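PDB 3MQQ: transcriptional regulator, LuxR family from Burkholderia thailandensis, which probably binds DNA to regulate transcription through a LuxR-type helix-turn-helix absent from this fragment, which is the PAS domain of the protein. Local coordinates for residues 45-50 against 106-111; 16-19 against 25-28; 33-38 against 86-91. All coordinates share one frame; numbering follows the deposited sequence. Where two conformers were deposited one is given.

Contact 1. Residues 45-50 against 106-111; sequences RSFEVL and GVWTFE
F47 pushes its ring into the angle between W108 and F110, and the three rings form a compact aromatic cluster near the centre of the domain. Its closest approach is to F110, where CE1 of F47 lies 3.5 Å from CZ of F110; the planes are inclined at 41°, an oblique meeting that is neither a stack nor an edge-to-face pair. With W108, the F47 edge points at one face of the indole, with planes at 68° and the centroids of the F47 ring and the W108 five-membered ring 5.5 Å apart, so this is a T-shaped contact in which ring hydrogens meet the pi cloud.

W108 and F110 are two residues apart on strand 106-112 and therefore emerge on the same face of the sheet. In both, CG stands anti to the carbonyl carbon, which sends the two rings out together to receive F47. L50 CD1 borders the F47 ring at its edge, in plane, while V17 on the adjoining strand touches both phenylalanines. I64 and M68 of helix 54-71 also touch the indole.

F47 is presented by a short 3-10 turn, in which L50 N bonds to F47 O at 2.9 Å. An ST turn leads into it, S46 OG accepting a hydrogen bond from E48 N at 3.0 Å. Serine suits the first position because its short hydroxyl folds back onto the chain, whereas phenylalanine suits the next because it spans the gap to a strand whose nearest CA, that of W108, is 10.8 Å from its own. This is the PAS arrangement of a connecting loop closing over the sheet, and no hydrogen bond crosses it: the two segments are joined by aromatic and dispersion contacts alone.

Contact 2. Residues 16-19 against 25-28; sequences LVLS and EDCN. With NA (sodium ion), chain K.
L16 and N28 close one end of the antiparallel beta hairpin that opens the PAS sheet, and a classic beta bulge distorts the other, where E25 and D26 both face L18. At the bulge L18 O accepts two backbone hydrogens: E25 N at 2.8 Å and D26 N at 3.2 Å, the latter on a lone pair. L18 N returns a bond to D26 O, and N28 N donates to L16 O at 3.3 Å.

Beside the non-hydrogen-bonded pair V17-C27, C27 CA lies 3.2 Å from L16 O in a CA-H...O contact. V17 CG2 makes apolar contact with C27 CB, while on the opposite face L18 CD1 runs alongside D26 CB. D26 OD2 hydrogen-bonds Y5 OH of the second subunit, and in the conformer described E25 salt-bridges R20.

The sodium ion is held by S19 OG at 2.8 Å, a water, and the carbonyl oxygens of L103 and A104; R22 also belongs to the site.

Asparagine suits position 28, the N-cap of helix 29-34: OD1 caps L31 N and ND2 binds the carbonyls of F9 and I14. N28 CG, between backbone N and carbonyl carbon (chi1 64°), brings OD1 to 2.9 Å from L16 N, which sits above the amide plane.

Contact 3. Residues 33-38 against 86-91; sequences AIFRCA and ELFWCH. With EOH (ethanol), chain I.
A33 O is gripped twice by R36, by its backbone N at 3.1 Å and its side-chain NH1 at 2.9 Å, from opposite faces of the carbonyl plane. NH1 makes a second bond, to the oxygen of an ethanol molecule at 2.9 Å, and the alcohol carbon C1 rests against CA of I34. The arginine chain bends at chi2 (-68°), bringing the guanidinium back over the helix end with A33 O almost in its plane. The ethanol probably comes from the crystallisation liquor.

R36 adopts positive phi as the C-prime residue of a Schellman motif, with C37 N reaching A32 O, and thus ends helix 29-34 of the PAS domain. Just before it, I34 and F35 place apolar groups against F88 on strand 87-96. I34 CG2 touches F88 CZ at 3.4 Å, its branched side chain crossing the phenylalanine at about a right angle. F35 and F88 form an offset edge-to-face pair, planes at 71°, with the F88 edge toward the face of F35. Large rings suit both places, since the CA atoms of F35 and F88 are 9.7 Å apart. R82 lies against F88 in a cation-pi contact, makes a salt bridge with E86 and donates to I34 O.

The three contacts share one antiparallel PAS sheet. Contact 1 is near the centre of the chain; between centres, contact 2 lies about 8 Å and contact 3 about 11 Å from it. Strand 106-112 joins contact 1 to both neighbours: W108 O probably accepts from V17 N at 2.9 Å toward contact 2, and E111 O probably from H91 N at 2.9 Å toward contact 3. Side chains continue the links, with F110 against V17 and L50 against F35. Contacts 2 and 3 do not touch, their nearest atoms being about 5 Å apart. The sodium bound in contact 2 lies about 4 Å from the W108 side chain, and an ethanol, different from the one at R36, about 3 Å from that of F47.

Contact 1. Residues 45-50 against 106-111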
loop_
_atom_site.group_PDB
_atom_site.type_symbol
_atom_site.label_atom_id
_atom_site.label_comp_id
_atom_site.label_asym_id
_atom_site.label_seq_id
_atom_site.Cartn_x
_atom_site.Cartn_y
_atom_site.Cartn_z
ATOM N N ARG B 45 -13.207 1.631 -15.681
ATOM C CA ARG B 45 -13.629 2.992 -15.350
ATOM C C ARG B 45 -12.450 3.962 -15.369
ATOM O O ARG B 45 -11.380 3.636 -14.807
ATOM C CB ARG B 45 -14.320 2.990 -13.962
ATOM C CG ARG B 45 -15.211 4.188 -13.723
ATOM C CD ARG B 45 -16.525 4.104 -14.539
ATOM N NE ARG B 45 -17.477 3.243 -13.861
ATOM C CZ ARG B 45 -18.801 3.361 -13.903
ATOM N NH1 ARG B 45 -19.401 4.341 -14.594
ATOM N NH2 ARG B 45 -19.546 2.490 -13.248
ATOM N N SER B 46 -12.620 5.125 -16.019
ATOM C CA SER B 46 -11.633 6.224 -15.868
ATOM C C SER B 46 -11.497 6.622 -14.391
ATOM O O SER B 46 -12.494 6.684 -13.678
ATOM C CB SER B 46 -12.039 7.466 -16.662
ATOM O OG SER B 46 -11.099 8.511 -16.412
ATOM N N PHE B 47 -10.272 6.866 -13.924
ATOM C CA PHE B 47 -10.065 7.470 -12.603
ATOM C C PHE B 47 -10.891 8.738 -12.416
ATOM O O PHE B 47 -11.198 9.107 -11.294
ATOM C CB PHE B 47 -8.608 7.831 -12.429
ATOM C CG PHE B 47 -7.721 6.697 -12.009
ATOM C CD1 PHE B 47 -8.045 5.868 -10.922
ATOM C CD2 PHE B 47 -6.511 6.521 -12.636
ATOM C CE1 PHE B 47 -7.161 4.852 -10.516
ATOM C CE2 PHE B 47 -5.614 5.511 -12.232
ATOM C CZ PHE B 47 -5.944 4.682 -11.179
ATOM N N GLU B 48 -11.256 9.418 -13.508
ATOM C CA GLU B 48 -11.997 10.707 -13.408
ATOM C C GLU B 48 -13.217 10.644 -12.474
ATOM O O GLU B 48 -13.552 11.621 -11.778
ATOM C CB GLU B 48 -12.444 11.137 -14.824
ATOM C CG GLU B 48 -13.206 12.482 -14.975
ATOM C CD GLU B 48 -13.593 12.778 -16.442
ATOM O OE1 GLU B 48 -14.039 13.911 -16.729
ATOM O OE2 GLU B 48 -13.461 11.879 -17.319
ATOM N N VAL B 49 -13.877 9.489 -12.457
ATOM C CA VAL B 49 -15.111 9.330 -11.665
ATOM C C VAL B 49 -14.861 9.311 -10.145
ATOM O O VAL B 49 -15.785 9.479 -9.362
ATOM C CB VAL B 49 -15.976 8.109 -12.145
ATOM C CG1 VAL B 49 -16.372 8.288 -13.584
ATOM C CG2 VAL B 49 -15.280 6.757 -11.941
ATOM N N LEU B 50 -13.611 9.089 -9.763
ATOM C CA LEU B 50 -13.229 8.951 -8.370
ATOM C C LEU B 50 -12.868 10.321 -7.823
ATOM O O LEU B 50 -12.725 10.482 -6.637
ATOM C CB LEU B 50 -12.045 7.997 -8.204
ATOM C CG LEU B 50 -12.125 6.582 -8.784
ATOM C CD1 LEU B 50 -10.761 5.901 -8.634
ATOM C CD2 LEU B 50 -13.234 5.751 -8.155
ATOM N N GLY B 106 0.484 1.665 -14.955
ATOM C CA GLY B 106 1.157 1.756 -13.671
ATOM C C GLY B 106 0.411 1.031 -12.573
ATOM O O GLY B 106 -0.655 0.463 -12.798
ATOM N N VAL B 107 1.032 1.031 -11.394
ATOM C CA VAL B 107 0.416 0.474 -10.179
ATOM C C VAL B 107 0.115 1.644 -9.243
ATOM O O VAL B 107 0.977 2.455 -8.953
ATOM C CB VAL B 107 1.333 -0.598 -9.492
ATOM C CG1 VAL B 107 0.585 -1.375 -8.373
ATOM C CG2 VAL B 107 1.828 -1.597 -10.509
ATOM N N TRP B 108 -1.126 1.697 -8.748
ATOM C CA TRP B 108 -1.600 2.790 -7.889
ATOM C C TRP B 108 -2.221 2.240 -6.626
ATOM O O TRP B 108 -2.854 1.198 -6.671
ATOM C CB TRP B 108 -2.628 3.626 -8.641
ATOM C CG TRP B 108 -1.972 4.405 -9.749
ATOM C CD1 TRP B 108 -1.683 3.974 -11.018
ATOM C CD2 TRP B 108 -1.494 5.732 -9.651
ATOM N NE1 TRP B 108 -1.038 4.966 -11.722
ATOM C CE2 TRP B 108 -0.926 6.068 -10.908
ATOM C CE3 TRP B 108 -1.491 6.677 -8.625
ATOM C CZ2 TRP B 108 -0.357 7.317 -11.161
ATOM C CZ3 TRP B 108 -0.922 7.936 -8.881
ATOM C CH2 TRP B 108 -0.362 8.232 -10.139
ATOM N N THR B 109 -2.015 2.955 -5.512
ATOM C CA THR B 109 -2.539 2.530 -4.208
ATOM C C THR B 109 -3.428 3.616 -3.666
ATOM O O THR B 109 -3.187 4.782 -3.912
ATOM C CB THR B 109 -1.428 2.205 -3.141
ATOM O OG1 THR B 109 -0.832 3.423 -2.672
ATOM C CG2 THR B 109 -0.333 1.281 -3.667
ATOM N N PHE B 110 -4.440 3.219 -2.889
ATOM C CA PHE B 110 -5.392 4.171 -2.306
ATOM C C PHE B 110 -5.663 3.742 -0.866
ATOM O O PHE B 110 -5.904 2.579 -0.630
ATOM C CB PHE B 110 -6.718 4.066 -3.074
ATOM C CG PHE B 110 -6.607 4.479 -4.509
ATOM C CD1 PHE B 110 -7.027 5.735 -4.905
ATOM C CD2 PHE B 110 -6.062 3.619 -5.456
ATOM C CE1 PHE B 110 -6.872 6.143 -6.238
ATOM C CE2 PHE B 110 -5.933 4.025 -6.789
ATOM C CZ PHE B 110 -6.336 5.266 -7.167
ATOM N N GLU B 111 -5.630 4.675 0.082
ATOM C CA GLU B 111 -5.962 4.331 1.421
ATOM C C GLU B 111 -6.874 5.418 1.998
ATOM O O GLU B 111 -6.555 6.581 1.916
ATOM C CB GLU B 111 -4.682 4.201 2.256
ATOM C CG GLU B 111 -4.965 3.904 3.708
ATOM C CD GLU B 111 -3.708 3.776 4.514
ATOM O OE1 GLU B 111 -2.674 4.336 4.097
ATOM O OE2 GLU B 111 -3.747 3.114 5.568
#

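Contact 2. Residues 16-19 against 25-28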
loop_
_atom_site.group_PDB
_atom_site.type_symbol
_atom_site.label_atom_id
_atom_site.label_comp_id
_atom_site.label_asym_id
_atom_site.label_seq_id
_atom_site.Cartn_x
_atom_site.Cartn_y
_atom_site.Cartn_z
ATOM N N LEU B 16 -5.859 -1.306 -4.324
ATOM C CA LEU B 16 -4.811 -1.394 -5.369
ATOM C C LEU B 16 -5.446 -1.339 -6.741
ATOM O O LEU B 16 -6.555 -1.862 -6.974
ATOM C CB LEU B 16 -4.029 -2.707 -5.280
ATOM C CG LEU B 16 -3.257 -2.948 -3.997
ATOM C CD1 LEU B 16 -2.684 -4.349 -4.024
ATOM C CD2 LEU B 16 -2.162 -1.907 -3.837
ATOM N N VAL B 17 -4.728 -0.736 -7.690
ATOM C CA VAL B 17 -5.207 -0.624 -9.085
ATOM C C VAL B 17 -4.062 -0.907 -10.007
ATOM O O VAL B 17 -2.973 -0.381 -9.810
ATOM C CB VAL B 17 -5.746 0.817 -9.436
ATOM C CG1 VAL B 17 -5.911 1.024 -10.972
ATOM C CG2 VAL B 17 -7.044 1.128 -8.701
ATOM N N LEU B 18 -4.302 -1.738 -11.029
ATOM C CA LEU B 18 -3.434 -1.815 -12.214
ATOM C C LEU B 18 -4.081 -0.922 -13.273
ATOM O O LEU B 18 -5.223 -1.151 -13.634
ATOM C CB LEU B 18 -3.301 -3.269 -12.710
ATOM C CG LEU B 18 -3.027 -4.295 -11.621
ATOM C CD1 LEU B 18 -2.900 -5.724 -12.230
ATOM C CD2 LEU B 18 -1.744 -3.902 -10.868
ATOM N N SER B 19 -3.389 0.150 -13.670
ATOM C CA SER B 19 -3.999 1.170 -14.550
ATOM C C SER B 19 -3.364 1.147 -15.936
ATOM O O SER B 19 -2.318 0.500 -16.186
ATOM C CB SER B 19 -3.835 2.560 -13.938
ATOM O OG SER B 19 -2.461 2.973 -14.050
ATOM N N GLU B 25 -7.688 -0.947 -14.947
ATOM C CA GLU B 25 -7.759 -2.221 -15.671
ATOM C C GLU B 25 -8.031 -3.392 -14.728
ATOM O O GLU B 25 -8.663 -4.389 -15.116
ATOM C CB GLU B 25 -6.493 -2.457 -16.495
ATOM C CG GLU B 25 -6.143 -1.301 -17.406
ATOM C CD GLU B 25 -6.985 -1.276 -18.662
ATOM O OE1 GLU B 25 -6.481 -1.721 -19.706
ATOM O OE2 GLU B 25 -8.146 -0.825 -18.607
ATOM N N ASP B 26 -7.568 -3.265 -13.482
ATOM C CA ASP B 26 -7.862 -4.264 -12.465
ATOM C C ASP B 26 -7.792 -3.576 -11.125
ATOM O O ASP B 26 -7.115 -2.562 -10.988
ATOM C CB ASP B 26 -6.886 -5.447 -12.549
ATOM C CG ASP B 26 -7.371 -6.678 -11.801
ATOM O OD1 ASP B 26 -8.522 -6.720 -11.301
ATOM O OD2 ASP B 26 -6.589 -7.650 -11.730
ATOM N N CYS B 27 -8.527 -4.108 -10.153
ATOM C CA CYS B 27 -8.483 -3.546 -8.818
ATOM C C CYS B 27 -8.898 -4.619 -7.827
ATOM O O CYS B 27 -9.405 -5.699 -8.191
ATOM C CB CYS B 27 -9.382 -2.278 -8.677
ATOM S SG CYS B 27 -11.194 -2.606 -8.643
ATOM N N ASN B 28 -8.666 -4.330 -6.564
ATOM C CA ASN B 28 -9.056 -5.260 -5.526
ATOM C C ASN B 28 -10.339 -4.857 -4.790
ATOM O O ASN B 28 -10.897 -3.745 -5.013
ATOM C CB ASN B 28 -7.881 -5.538 -4.544
ATOM C CG ASN B 28 -7.429 -4.315 -3.767
ATOM O OD1 ASN B 28 -8.020 -3.230 -3.839
ATOM N ND2 ASN B 28 -6.361 -4.499 -2.994
HETATM NA NA NA K . -2.634 5.117 -15.760
HETATM O O HOH W 1 -2.822 7.083 -13.920
#

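Contact 3. Residues 33-38 against 86-91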
loop_
_atom_site.group_PDB
_atom_site.type_symbol
_atom_site.label_atom_id
_atom_site.label_comp_id
_atom_site.label_asym_id
_atom_site.label_seq_id
_atom_site.Cartn_x
_atom_site.Cartn_y
_atom_site.Cartn_z
ATOM N N ALA B 33 -14.403 -1.207 -1.663
ATOM C CA ALA B 33 -14.898 -0.852 -0.336
ATOM C C ALA B 33 -14.755 0.644 -0.113
ATOM O O ALA B 33 -15.719 1.301 0.300
ATOM C CB ALA B 33 -14.180 -1.665 0.773
ATOM N N ILE B 34 -13.570 1.178 -0.434
ATOM C CA ILE B 34 -13.303 2.595 -0.200
ATOM C C ILE B 34 -14.311 3.444 -0.969
ATOM O O ILE B 34 -14.874 4.416 -0.430
ATOM C CB ILE B 34 -11.866 2.983 -0.616
ATOM C CG1 ILE B 34 -10.819 2.280 0.269
ATOM C CG2 ILE B 34 -11.694 4.506 -0.605
ATOM C CD1 ILE B 34 -9.389 2.311 -0.304
ATOM N N PHE B 35 -14.560 3.059 -2.219
ATOM C CA PHE B 35 -15.435 3.843 -3.091
ATOM C C PHE B 35 -16.908 3.436 -3.063
ATOM O O PHE B 35 -17.717 3.914 -3.862
ATOM C CB PHE B 35 -14.837 3.936 -4.503
ATOM C CG PHE B 35 -13.646 4.835 -4.559
ATOM C CD1 PHE B 35 -13.807 6.219 -4.656
ATOM C CD2 PHE B 35 -12.363 4.318 -4.414
ATOM C CE1 PHE B 35 -12.688 7.066 -4.661
ATOM C CE2 PHE B 35 -11.248 5.140 -4.437
ATOM C CZ PHE B 35 -11.419 6.527 -4.543
ATOM N N ARG B 36 -17.239 2.574 -2.103
ATOM C CA ARG B 36 -18.610 2.120 -1.855
ATOM C C ARG B 36 -19.327 1.606 -3.094
ATOM O O ARG B 36 -20.482 1.987 -3.359
ATOM C CB ARG B 36 -19.452 3.240 -1.207
ATOM C CG ARG B 36 -18.784 3.981 -0.068
ATOM C CD ARG B 36 -18.570 3.128 1.187
ATOM N NE ARG B 36 -18.215 3.935 2.363
ATOM C CZ ARG B 36 -17.037 3.904 2.987
ATOM N NH1 ARG B 36 -16.069 3.091 2.580
ATOM N NH2 ARG B 36 -16.839 4.675 4.047
ATOM N N CYS B 37 -18.659 0.717 -3.831
ATOM C CA CYS B 37 -19.261 0.095 -5.012
ATOM C C CYS B 37 -18.732 -1.326 -5.176
ATOM O O CYS B 37 -18.045 -1.831 -4.291
ATOM C CB CYS B 37 -18.938 0.915 -6.251
ATOM S SG CYS B 37 -17.170 1.125 -6.508
ATOM N N ALA B 38 -19.073 -1.965 -6.294
ATOM C CA ALA B 38 -18.525 -3.286 -6.625
ATOM C C ALA B 38 -17.284 -3.161 -7.497
ATOM O O ALA B 38 -17.122 -2.175 -8.216
ATOM C CB ALA B 38 -19.551 -4.111 -7.326
ATOM N N GLU B 86 -20.096 11.192 -1.571
ATOM C CA GLU B 86 -19.381 11.606 -0.347
ATOM C C GLU B 86 -17.915 11.893 -0.635
ATOM O O GLU B 86 -17.221 11.055 -1.206
ATOM C CB GLU B 86 -19.466 10.572 0.786
ATOM C CG GLU B 86 -18.709 11.020 2.044
ATOM C CD GLU B 86 -18.826 10.056 3.229
ATOM O OE1 GLU B 86 -18.460 8.867 3.094
ATOM O OE2 GLU B 86 -19.271 10.504 4.306
ATOM N N LEU B 87 -17.465 13.072 -0.219
ATOM C CA LEU B 87 -16.071 13.475 -0.389
ATOM C C LEU B 87 -15.258 13.041 0.834
ATOM O O LEU B 87 -15.736 13.114 1.982
ATOM C CB LEU B 87 -15.980 14.999 -0.646
ATOM C CG LEU B 87 -16.728 15.500 -1.894
ATOM C CD1 LEU B 87 -16.630 17.014 -2.037
ATOM C CD2 LEU B 87 -16.247 14.817 -3.184
ATOM N N PHE B 88 -14.048 12.553 0.585
ATOM C CA PHE B 88 -13.219 12.020 1.670
ATOM C C PHE B 88 -11.759 12.167 1.320
ATOM O O PHE B 88 -11.401 12.316 0.149
ATOM C CB PHE B 88 -13.546 10.545 1.938
ATOM C CG PHE B 88 -13.031 9.610 0.883
ATOM C CD1 PHE B 88 -11.927 8.782 1.139
ATOM C CD2 PHE B 88 -13.654 9.540 -0.370
ATOM C CE1 PHE B 88 -11.463 7.908 0.170
ATOM C CE2 PHE B 88 -13.174 8.668 -1.355
ATOM C CZ PHE B 88 -12.091 7.859 -1.087
ATOM N N TRP B 89 -10.912 12.101 2.336
ATOM C CA TRP B 89 -9.478 12.205 2.129
ATOM C C TRP B 89 -8.874 10.821 1.906
ATOM O O TRP B 89 -9.203 9.864 2.608
ATOM C CB TRP B 89 -8.832 12.844 3.344
ATOM C CG TRP B 89 -8.981 14.327 3.342
ATOM C CD1 TRP B 89 -10.004 15.061 3.879
ATOM C CD2 TRP B 89 -8.072 15.266 2.771
ATOM N NE1 TRP B 89 -9.780 16.404 3.681
ATOM C CE2 TRP B 89 -8.592 16.557 3.015
ATOM C CE3 TRP B 89 -6.862 15.143 2.078
ATOM C CZ2 TRP B 89 -7.955 17.714 2.575
ATOM C CZ3 TRP B 89 -6.218 16.290 1.661
ATOM C CH2 TRP B 89 -6.763 17.563 1.912
ATOM N N CYS B 90 -8.002 10.752 0.904
ATOM C CA CYS B 90 -7.390 9.504 0.491
ATOM C C CYS B 90 -5.897 9.685 0.248
ATOM O O CYS B 90 -5.496 10.597 -0.442
ATOM C CB CYS B 90 -8.073 9.075 -0.825
ATOM S SG CYS B 90 -7.736 7.435 -1.444
ATOM N N HIS B 91 -5.056 8.788 0.777
ATOM C CA HIS B 91 -3.630 8.849 0.447
ATOM C C HIS B 91 -3.421 7.986 -0.774
ATOM O O HIS B 91 -3.901 6.865 -0.821
ATOM C CB HIS B 91 -2.769 8.255 1.584
ATOM C CG HIS B 91 -1.292 8.344 1.327
ATOM N ND1 HIS B 91 -0.468 7.241 1.206
ATOM C CD2 HIS B 91 -0.492 9.425 1.192
ATOM C CE1 HIS B 91 0.774 7.651 0.991
ATOM N NE2 HIS B 91 0.784 8.970 0.984
HETATM C C1 EOH I . -13.121 1.572 3.042
HETATM C C2 EOH I . -12.540 0.704 4.154
HETATM O O EOH I . -13.300 2.959 3.330
#